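Local coordinates for uncharacterized protein (Nostoc punctiforme, PDB 2QDR) that is of uncharacterised function but has a double-stranded beta-helix fold of the cupin clan and is putatively a dioxygenase, at residues Y53-T58 / C249-Y254; T199-Q204 / A293-Y298; K231-Q236 / F267-R272. One frame throughout, in Å; residues are numbered along the deposited sequence.

Interaction 1: residues Y53-T58 / C249-Y254; sequences YQFFDT and CDVGDY
Val251 sets its methyl groups against the ring of Phe55, where a beta hairpin meets strand 54-57. The protein has the double-stranded beta-helix (cupin) fold, and this contact joins two of its sheets. Within the chain, strand 54-57 is an outer strand of one sheet, and strand 248-251 belongs to another. Val251 CG1 lies over one face of the Phe55 ring, 3.5 Å from Phe55 CE2. The second methyl, Val251 CG2, is 3.8 Å from Phe55 CZ. The chain then reverses in a type II' turn from Val251 to Tyr254, with Gly252 at positive phi. Val251 N bonds to Tyr254 O at 2.9 Å, and a weak bond returns from Tyr254 N to Val251 O. The turn leads from strand 248-251 into strand 254-257. At its end Tyr254 has CG anti to the backbone N (chi1 -174°), which carries its ring out to Phe55. Phe55 CB makes a CH-pi contact over the face of that ring, 3.6 Å from its centroid. The two rings are inclined at 42°, with centroids 5.3 Å apart. No hydrogen bond crosses between the segments; what meets is mostly carbon on carbon. The phenol hydroxyl of Tyr254 is hydrogen-bonded to His260 ND1, on the strand next to 54-57. The same oxygen lies close to the backbone of Phe56, with Tyr254 OH 3.3 Å from Phe56 CA.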
# COMPACT_ATOMS: atom_id res chain seq x y z
N TYR A 53 9.93 -35.37 -15.45
CA TYR A 53 10.48 -34.98 -14.16
C TYR A 53 11.19 -36.19 -13.60
O TYR A 53 10.74 -37.32 -13.83
CB TYR A 53 9.40 -34.49 -13.18
CG TYR A 53 8.30 -35.50 -12.85
CD1 TYR A 53 8.46 -36.47 -11.87
CD2 TYR A 53 7.08 -35.46 -13.53
CE1 TYR A 53 7.46 -37.39 -11.59
CE2 TYR A 53 6.07 -36.37 -13.25
CZ TYR A 53 6.26 -37.33 -12.28
OH TYR A 53 5.27 -38.23 -11.99
N GLN A 54 12.33 -35.99 -12.93
CA GLN A 54 13.08 -37.09 -12.32
C GLN A 54 13.56 -36.68 -10.94
O GLN A 54 14.16 -35.62 -10.79
CB GLN A 54 14.28 -37.51 -13.16
CG GLN A 54 13.95 -37.91 -14.58
CD GLN A 54 15.16 -38.46 -15.31
OE1 GLN A 54 16.02 -39.09 -14.70
NE2 GLN A 54 15.21 -38.26 -16.61
N PHE A 55 13.30 -37.54 -9.94
CA PHE A 55 13.69 -37.30 -8.57
C PHE A 55 14.55 -38.44 -8.06
O PHE A 55 14.25 -39.60 -8.34
CB PHE A 55 12.47 -37.22 -7.65
CG PHE A 55 11.33 -36.39 -8.18
CD1 PHE A 55 11.55 -35.10 -8.61
CD2 PHE A 55 10.02 -36.86 -8.10
CE1 PHE A 55 10.49 -34.30 -9.06
CE2 PHE A 55 8.94 -36.07 -8.53
CZ PHE A 55 9.18 -34.79 -9.02
N PHE A 56 15.59 -38.13 -7.29
CA PHE A 56 16.46 -39.18 -6.71
C PHE A 56 17.31 -38.70 -5.53
O PHE A 56 17.59 -37.51 -5.38
CB PHE A 56 17.36 -39.82 -7.78
CG PHE A 56 18.22 -38.86 -8.53
CD1 PHE A 56 17.76 -38.27 -9.71
CD2 PHE A 56 19.50 -38.56 -8.09
CE1 PHE A 56 18.56 -37.40 -10.42
CE2 PHE A 56 20.30 -37.68 -8.80
CZ PHE A 56 19.84 -37.10 -9.97
N ASP A 57 17.69 -39.67 -4.70
CA ASP A 57 18.49 -39.45 -3.52
C ASP A 57 19.94 -39.37 -3.99
O ASP A 57 20.43 -40.33 -4.58
CB ASP A 57 18.29 -40.61 -2.53
CG ASP A 57 18.99 -40.41 -1.19
OD1 ASP A 57 19.60 -39.35 -0.93
OD2 ASP A 57 18.92 -41.35 -0.36
N THR A 58 20.60 -38.25 -3.73
CA THR A 58 22.02 -38.08 -4.11
C THR A 58 22.95 -38.99 -3.28
O THR A 58 24.05 -39.29 -3.75
CB THR A 58 22.49 -36.60 -4.04
OG1 THR A 58 22.33 -36.09 -2.70
CG2 THR A 58 21.69 -35.74 -5.02
N CYS A 249 9.13 -32.54 1.02
CA CYS A 249 8.02 -32.17 0.15
C CYS A 249 7.61 -33.36 -0.70
O CYS A 249 8.40 -33.89 -1.48
CB CYS A 249 8.34 -30.99 -0.75
SG CYS A 249 6.90 -30.55 -1.74
N ASP A 250 6.37 -33.81 -0.48
CA ASP A 250 5.81 -34.92 -1.24
C ASP A 250 5.40 -34.32 -2.56
O ASP A 250 4.77 -33.28 -2.57
CB ASP A 250 4.58 -35.55 -0.56
CG ASP A 250 4.90 -36.19 0.78
OD1 ASP A 250 6.07 -36.52 1.03
OD2 ASP A 250 3.98 -36.39 1.57
N VAL A 251 5.83 -34.93 -3.65
CA VAL A 251 5.45 -34.49 -4.99
C VAL A 251 4.96 -35.79 -5.64
O VAL A 251 5.74 -36.64 -6.06
CB VAL A 251 6.58 -33.70 -5.72
CG1 VAL A 251 7.94 -34.39 -5.63
CG2 VAL A 251 6.17 -33.43 -7.16
N GLY A 252 3.64 -35.96 -5.64
CA GLY A 252 3.00 -37.15 -6.16
C GLY A 252 3.19 -38.16 -5.05
O GLY A 252 2.98 -37.83 -3.89
N ASP A 253 3.61 -39.36 -5.40
CA ASP A 253 3.86 -40.42 -4.40
C ASP A 253 5.37 -40.53 -4.02
O ASP A 253 5.75 -41.46 -3.32
CB ASP A 253 3.23 -41.77 -4.82
CG ASP A 253 3.68 -42.25 -6.19
OD1 ASP A 253 4.27 -41.44 -6.96
OD2 ASP A 253 3.41 -43.43 -6.52
N TYR A 254 6.20 -39.56 -4.44
CA TYR A 254 7.62 -39.51 -4.11
C TYR A 254 7.79 -38.47 -3.03
O TYR A 254 7.18 -37.41 -3.11
CB TYR A 254 8.47 -39.11 -5.32
CG TYR A 254 9.97 -39.19 -5.08
CD1 TYR A 254 10.69 -38.12 -4.55
CD2 TYR A 254 10.68 -40.34 -5.42
CE1 TYR A 254 12.08 -38.21 -4.34
CE2 TYR A 254 12.05 -40.45 -5.20
CZ TYR A 254 12.75 -39.38 -4.67
OH TYR A 254 14.10 -39.52 -4.48

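Interaction 2: residues T199-Q204 / A293-Y298; sequences TVQFVQ and ATVLSY
Gln201 grips the backbone and a side chain of segment 293-298 through one amide nitrogen. Its NE2 donates to Val295 O at 3.1 Å and to Ser297 OG at 3.0 Å. Both bonds are fairly straight, and both acceptors lie close to the amide plane. Each N-H thus has its own partner, which fixes the rotation of the amide. The bond to Val295 O is less regular, because NE2 sits well above that carbonyl's plane. A bend in the glutamine chain (chi2 82°) brings the amide beside the valine, and Gln201 CD is 3.5 Å from Val295 CG1. The other methyl of Val295 faces Thr199, with Val295 CG2 3.6 Å from Thr199 CG2. These two side chains meet nearly perpendicularly. In the next shell Met234 touches Gln201, Phe202 and Val295. Leu289 packs on both Thr199 and Val295, and Tyr232 lies against Ser297. The contact is a surface one. It ties the irregular segment 199-204 of the cupin fold to a C-terminal strand. The second subunit, another copy of the protein, approaches Tyr298, whose hydroxyl is hydrogen-bonded to Gln128 N of that subunit. Within the chain, segment 199-204 lies in the loop between strands 195-196 and 205-212 of one sheet, while strand 296-298 pairs antiparallel with strand 233-236 of another.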
# COMPACT_ATOMS: atom_id res chain seq x y z
N THR A 199 5.96 -16.94 -8.36
CA THR A 199 4.79 -17.65 -8.93
C THR A 199 3.51 -17.57 -8.08
O THR A 199 3.57 -17.40 -6.85
CB THR A 199 5.06 -19.15 -9.16
OG1 THR A 199 5.45 -19.74 -7.92
CG2 THR A 199 6.14 -19.36 -10.22
N VAL A 200 2.37 -17.70 -8.76
CA VAL A 200 1.03 -17.65 -8.15
C VAL A 200 0.71 -18.89 -7.28
O VAL A 200 -0.03 -18.79 -6.29
CB VAL A 200 -0.08 -17.47 -9.26
CG1 VAL A 200 -1.52 -17.63 -8.72
CG2 VAL A 200 0.09 -16.11 -9.99
N GLN A 201 1.28 -20.04 -7.64
CA GLN A 201 1.04 -21.29 -6.91
C GLN A 201 1.81 -21.37 -5.57
O GLN A 201 1.30 -21.97 -4.61
CB GLN A 201 1.40 -22.52 -7.76
CG GLN A 201 0.66 -22.72 -9.12
CD GLN A 201 1.23 -21.93 -10.30
OE1 GLN A 201 2.19 -21.17 -10.16
NE2 GLN A 201 0.66 -22.14 -11.48
N PHE A 202 3.02 -20.78 -5.51
CA PHE A 202 3.85 -20.76 -4.30
C PHE A 202 3.71 -19.46 -3.48
O PHE A 202 4.71 -18.89 -3.06
CB PHE A 202 5.33 -21.01 -4.66
CG PHE A 202 5.62 -22.40 -5.15
CD1 PHE A 202 5.42 -22.74 -6.48
CD2 PHE A 202 6.14 -23.36 -4.30
CE1 PHE A 202 5.73 -24.02 -6.93
CE2 PHE A 202 6.43 -24.64 -4.75
CZ PHE A 202 6.22 -24.96 -6.07
N VAL A 203 2.47 -19.01 -3.26
CA VAL A 203 2.19 -17.80 -2.45
C VAL A 203 2.55 -18.02 -0.96
O VAL A 203 3.06 -17.11 -0.31
CB VAL A 203 0.68 -17.30 -2.62
CG1 VAL A 203 0.21 -16.33 -1.50
CG2 VAL A 203 0.46 -16.67 -3.98
N GLN A 204 2.30 -19.23 -0.45
CA GLN A 204 2.59 -19.62 0.94
C GLN A 204 4.00 -20.21 1.01
O GLN A 204 4.21 -21.37 1.38
CB GLN A 204 1.55 -20.62 1.47
CG GLN A 204 0.09 -20.15 1.52
CD GLN A 204 -0.17 -18.94 2.43
OE1 GLN A 204 -0.91 -19.05 3.41
NE2 GLN A 204 0.45 -17.80 2.13
N ALA A 293 1.25 -17.06 -18.30
CA ALA A 293 1.27 -18.43 -18.84
C ALA A 293 2.64 -19.14 -18.80
O ALA A 293 2.96 -19.93 -19.69
CB ALA A 293 0.68 -18.44 -20.28
N THR A 294 3.44 -18.86 -17.76
CA THR A 294 4.76 -19.49 -17.59
C THR A 294 4.71 -20.68 -16.61
O THR A 294 5.59 -21.52 -16.67
CB THR A 294 5.86 -18.49 -17.13
OG1 THR A 294 5.50 -17.87 -15.89
CG2 THR A 294 6.10 -17.41 -18.21
N VAL A 295 3.74 -20.71 -15.69
CA VAL A 295 3.56 -21.82 -14.74
C VAL A 295 2.07 -22.05 -14.84
O VAL A 295 1.28 -21.22 -14.38
CB VAL A 295 4.01 -21.52 -13.31
CG1 VAL A 295 3.87 -22.76 -12.41
CG2 VAL A 295 5.46 -21.05 -13.31
N LEU A 296 1.69 -23.17 -15.45
CA LEU A 296 0.29 -23.49 -15.72
C LEU A 296 -0.26 -24.56 -14.79
O LEU A 296 0.17 -25.71 -14.86
CB LEU A 296 0.19 -24.00 -17.17
CG LEU A 296 0.95 -23.23 -18.25
CD1 LEU A 296 0.80 -23.90 -19.61
CD2 LEU A 296 0.49 -21.80 -18.29
N SER A 297 -1.20 -24.18 -13.93
CA SER A 297 -1.83 -25.16 -13.03
C SER A 297 -2.72 -26.08 -13.87
O SER A 297 -3.47 -25.62 -14.73
CB SER A 297 -2.62 -24.50 -11.91
OG SER A 297 -1.72 -23.86 -11.02
N TYR A 298 -2.61 -27.39 -13.60
CA TYR A 298 -3.31 -28.44 -14.33
C TYR A 298 -3.98 -29.43 -13.37
O TYR A 298 -3.37 -29.84 -12.38
CB TYR A 298 -2.28 -29.11 -15.26
CG TYR A 298 -2.74 -30.32 -16.03
CD1 TYR A 298 -3.80 -30.25 -16.92
CD2 TYR A 298 -2.00 -31.52 -15.98
CE1 TYR A 298 -4.19 -31.36 -17.67
CE2 TYR A 298 -2.38 -32.64 -16.74
CZ TYR A 298 -3.47 -32.55 -17.59
OH TYR A 298 -3.87 -33.65 -18.31

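Interaction 3: residues K231-Q236 / F267-R272; sequences KYQMIQ and FSTLPR
Met234 and Leu270 form the tight centre of the contact, an antiparallel hydrogen-bonded pair. Met234 N donates to Leu270 O at 2.8 Å, in the carbonyl plane, and Leu270 N returns a bond to Met234 O at 2.8 Å. Next to them Ile235 and Thr269 make a non-hydrogen-bonded pair. Their side chains run parallel off one face of the sheet. Trp127 of the second subunit packs on Ile235 and bonds to Thr269 OG1 through its NE1. Met234, a selenomethionine, and Leu270 point to the other face, where the Gln236 side chain lies across Leu270. Strands 233-236 and 268-275 are neighbours in one antiparallel sheet of the double-stranded beta-helix (cupin) fold. Gln236 N also bonds to Ser268 O at 3.0 Å, and Phe267 N to Gln236 O at 2.8 Å. At the other end the backbones part. A water lies between the two carbonyls there, 2.7 Å from Tyr232 O and 2.6 Å from Pro271 O. Beyond it Arg272 is exposed. Its side chain, stretched out from the first torsion onward (chi1 -174°), runs alongside Lys231, and Lys231 O lies over one face of the guanidinium. Arg272 NE forms a salt bridge with Asp229 OD1, and that carboxylate oxygen also accepts a hydrogen bond from Lys231 N.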
# COMPACT_ATOMS: atom_id res chain seq x y z
N LYS A 231 -2.27 -27.83 -4.51
CA LYS A 231 -3.59 -28.26 -5.03
C LYS A 231 -3.65 -28.92 -6.39
O LYS A 231 -4.39 -29.89 -6.53
CB LYS A 231 -4.61 -27.08 -4.94
CG LYS A 231 -4.79 -26.61 -3.49
CD LYS A 231 -5.18 -25.15 -3.34
CE LYS A 231 -5.01 -24.71 -1.87
NZ LYS A 231 -5.16 -23.25 -1.67
N TYR A 232 -2.88 -28.45 -7.37
CA TYR A 232 -2.94 -28.98 -8.72
C TYR A 232 -1.57 -29.39 -9.25
O TYR A 232 -0.56 -29.21 -8.58
CB TYR A 232 -3.51 -27.89 -9.63
CG TYR A 232 -4.56 -27.02 -8.96
CD1 TYR A 232 -5.81 -27.51 -8.63
CD2 TYR A 232 -4.28 -25.68 -8.67
CE1 TYR A 232 -6.76 -26.71 -8.00
CE2 TYR A 232 -5.23 -24.86 -8.06
CZ TYR A 232 -6.47 -25.38 -7.73
OH TYR A 232 -7.40 -24.57 -7.12
N GLN A 233 -1.55 -29.95 -10.45
CA GLN A 233 -0.30 -30.32 -11.10
C GLN A 233 0.19 -29.05 -11.76
O GLN A 233 -0.55 -28.06 -11.83
CB GLN A 233 -0.48 -31.43 -12.14
CG GLN A 233 -1.09 -32.71 -11.59
CD GLN A 233 -1.19 -33.82 -12.62
OE1 GLN A 233 -0.27 -34.05 -13.41
NE2 GLN A 233 -2.29 -34.55 -12.57
N MSE A 234 1.43 -29.06 -12.24
CA MSE A 234 2.02 -27.88 -12.91
C MSE A 234 2.79 -28.19 -14.19
O MSE A 234 3.77 -28.92 -14.17
CB MSE A 234 2.97 -27.16 -11.98
CG MSE A 234 2.34 -26.52 -10.77
SE MSE A 234 3.80 -25.76 -9.72
CE MSE A 234 2.93 -25.34 -8.21
N ILE A 235 2.33 -27.61 -15.28
CA ILE A 235 3.00 -27.75 -16.56
C ILE A 235 4.07 -26.65 -16.50
O ILE A 235 3.75 -25.46 -16.35
CB ILE A 235 2.03 -27.61 -17.74
CG1 ILE A 235 0.93 -28.68 -17.63
CG2 ILE A 235 2.80 -27.70 -19.06
CD1 ILE A 235 -0.23 -28.50 -18.56
N GLN A 236 5.33 -27.07 -16.56
CA GLN A 236 6.47 -26.17 -16.46
C GLN A 236 7.22 -26.00 -17.78
O GLN A 236 8.14 -26.76 -18.05
CB GLN A 236 7.42 -26.70 -15.36
CG GLN A 236 6.79 -26.66 -13.96
CD GLN A 236 7.75 -27.05 -12.83
OE1 GLN A 236 8.91 -27.40 -13.06
NE2 GLN A 236 7.26 -27.00 -11.59
N PHE A 267 8.67 -28.37 -20.31
CA PHE A 267 7.32 -28.95 -20.51
C PHE A 267 7.04 -30.23 -19.71
O PHE A 267 6.26 -31.07 -20.14
CB PHE A 267 7.00 -29.14 -22.02
CG PHE A 267 7.22 -27.90 -22.83
CD1 PHE A 267 6.28 -26.86 -22.81
CD2 PHE A 267 8.36 -27.75 -23.63
CE1 PHE A 267 6.48 -25.70 -23.55
CE2 PHE A 267 8.56 -26.58 -24.38
CZ PHE A 267 7.62 -25.56 -24.34
N SER A 268 7.65 -30.35 -18.53
CA SER A 268 7.40 -31.47 -17.63
C SER A 268 6.10 -31.15 -16.91
O SER A 268 5.75 -29.99 -16.75
CB SER A 268 8.52 -31.63 -16.61
OG SER A 268 9.76 -31.85 -17.23
N THR A 269 5.40 -32.18 -16.48
CA THR A 269 4.13 -32.02 -15.78
C THR A 269 4.33 -32.48 -14.34
O THR A 269 4.22 -33.68 -14.04
CB THR A 269 3.01 -32.79 -16.49
OG1 THR A 269 2.93 -32.34 -17.84
CG2 THR A 269 1.66 -32.57 -15.79
N LEU A 270 4.64 -31.53 -13.46
CA LEU A 270 4.91 -31.85 -12.05
C LEU A 270 3.66 -32.17 -11.24
O LEU A 270 2.70 -31.39 -11.27
CB LEU A 270 5.71 -30.73 -11.36
CG LEU A 270 7.22 -30.72 -11.65
CD1 LEU A 270 7.95 -31.86 -10.90
CD2 LEU A 270 7.56 -30.77 -13.15
N PRO A 271 3.66 -33.30 -10.50
CA PRO A 271 2.50 -33.63 -9.67
C PRO A 271 2.25 -32.65 -8.53
O PRO A 271 3.03 -31.72 -8.32
CB PRO A 271 2.86 -35.00 -9.07
CG PRO A 271 3.94 -35.55 -9.94
CD PRO A 271 4.68 -34.37 -10.43
N ARG A 272 1.17 -32.88 -7.80
CA ARG A 272 0.79 -32.05 -6.68
C ARG A 272 1.86 -32.10 -5.60
O ARG A 272 2.43 -33.15 -5.36
CB ARG A 272 -0.53 -32.57 -6.14
CG ARG A 272 -1.21 -31.77 -5.05
CD ARG A 272 -2.51 -32.48 -4.67
NE ARG A 272 -3.40 -31.63 -3.90
CZ ARG A 272 -4.62 -31.96 -3.46
NH1 ARG A 272 -5.15 -33.16 -3.67
NH2 ARG A 272 -5.33 -31.07 -2.78
O HOH W 1 2.12 -29.32 -8.81

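Interaction 3 lies between the other two and is made mainly of backbone hydrogen bonds. Interaction 2 continues its sheet: Leu296 O is 2.9 Å from Ile235 N, and Tyr298 O is 2.7 Å from Gln233 N. Interaction 1 adjoins it on the other strand, with Gly252 N 3.1 Å from Arg272 O; all three pairs are probable hydrogen bonds. The chemistry differs with place. Interactions 1 and 3 are partly buried, and interaction 1 is apolar, between two sheets. Interaction 2 is at the surface; its polar part rests on a single side-chain amide, with a small methyl contact beside it. Interactions 2 and 3 both touch the second subunit, whereas no other chain of the assembly touches interaction 1.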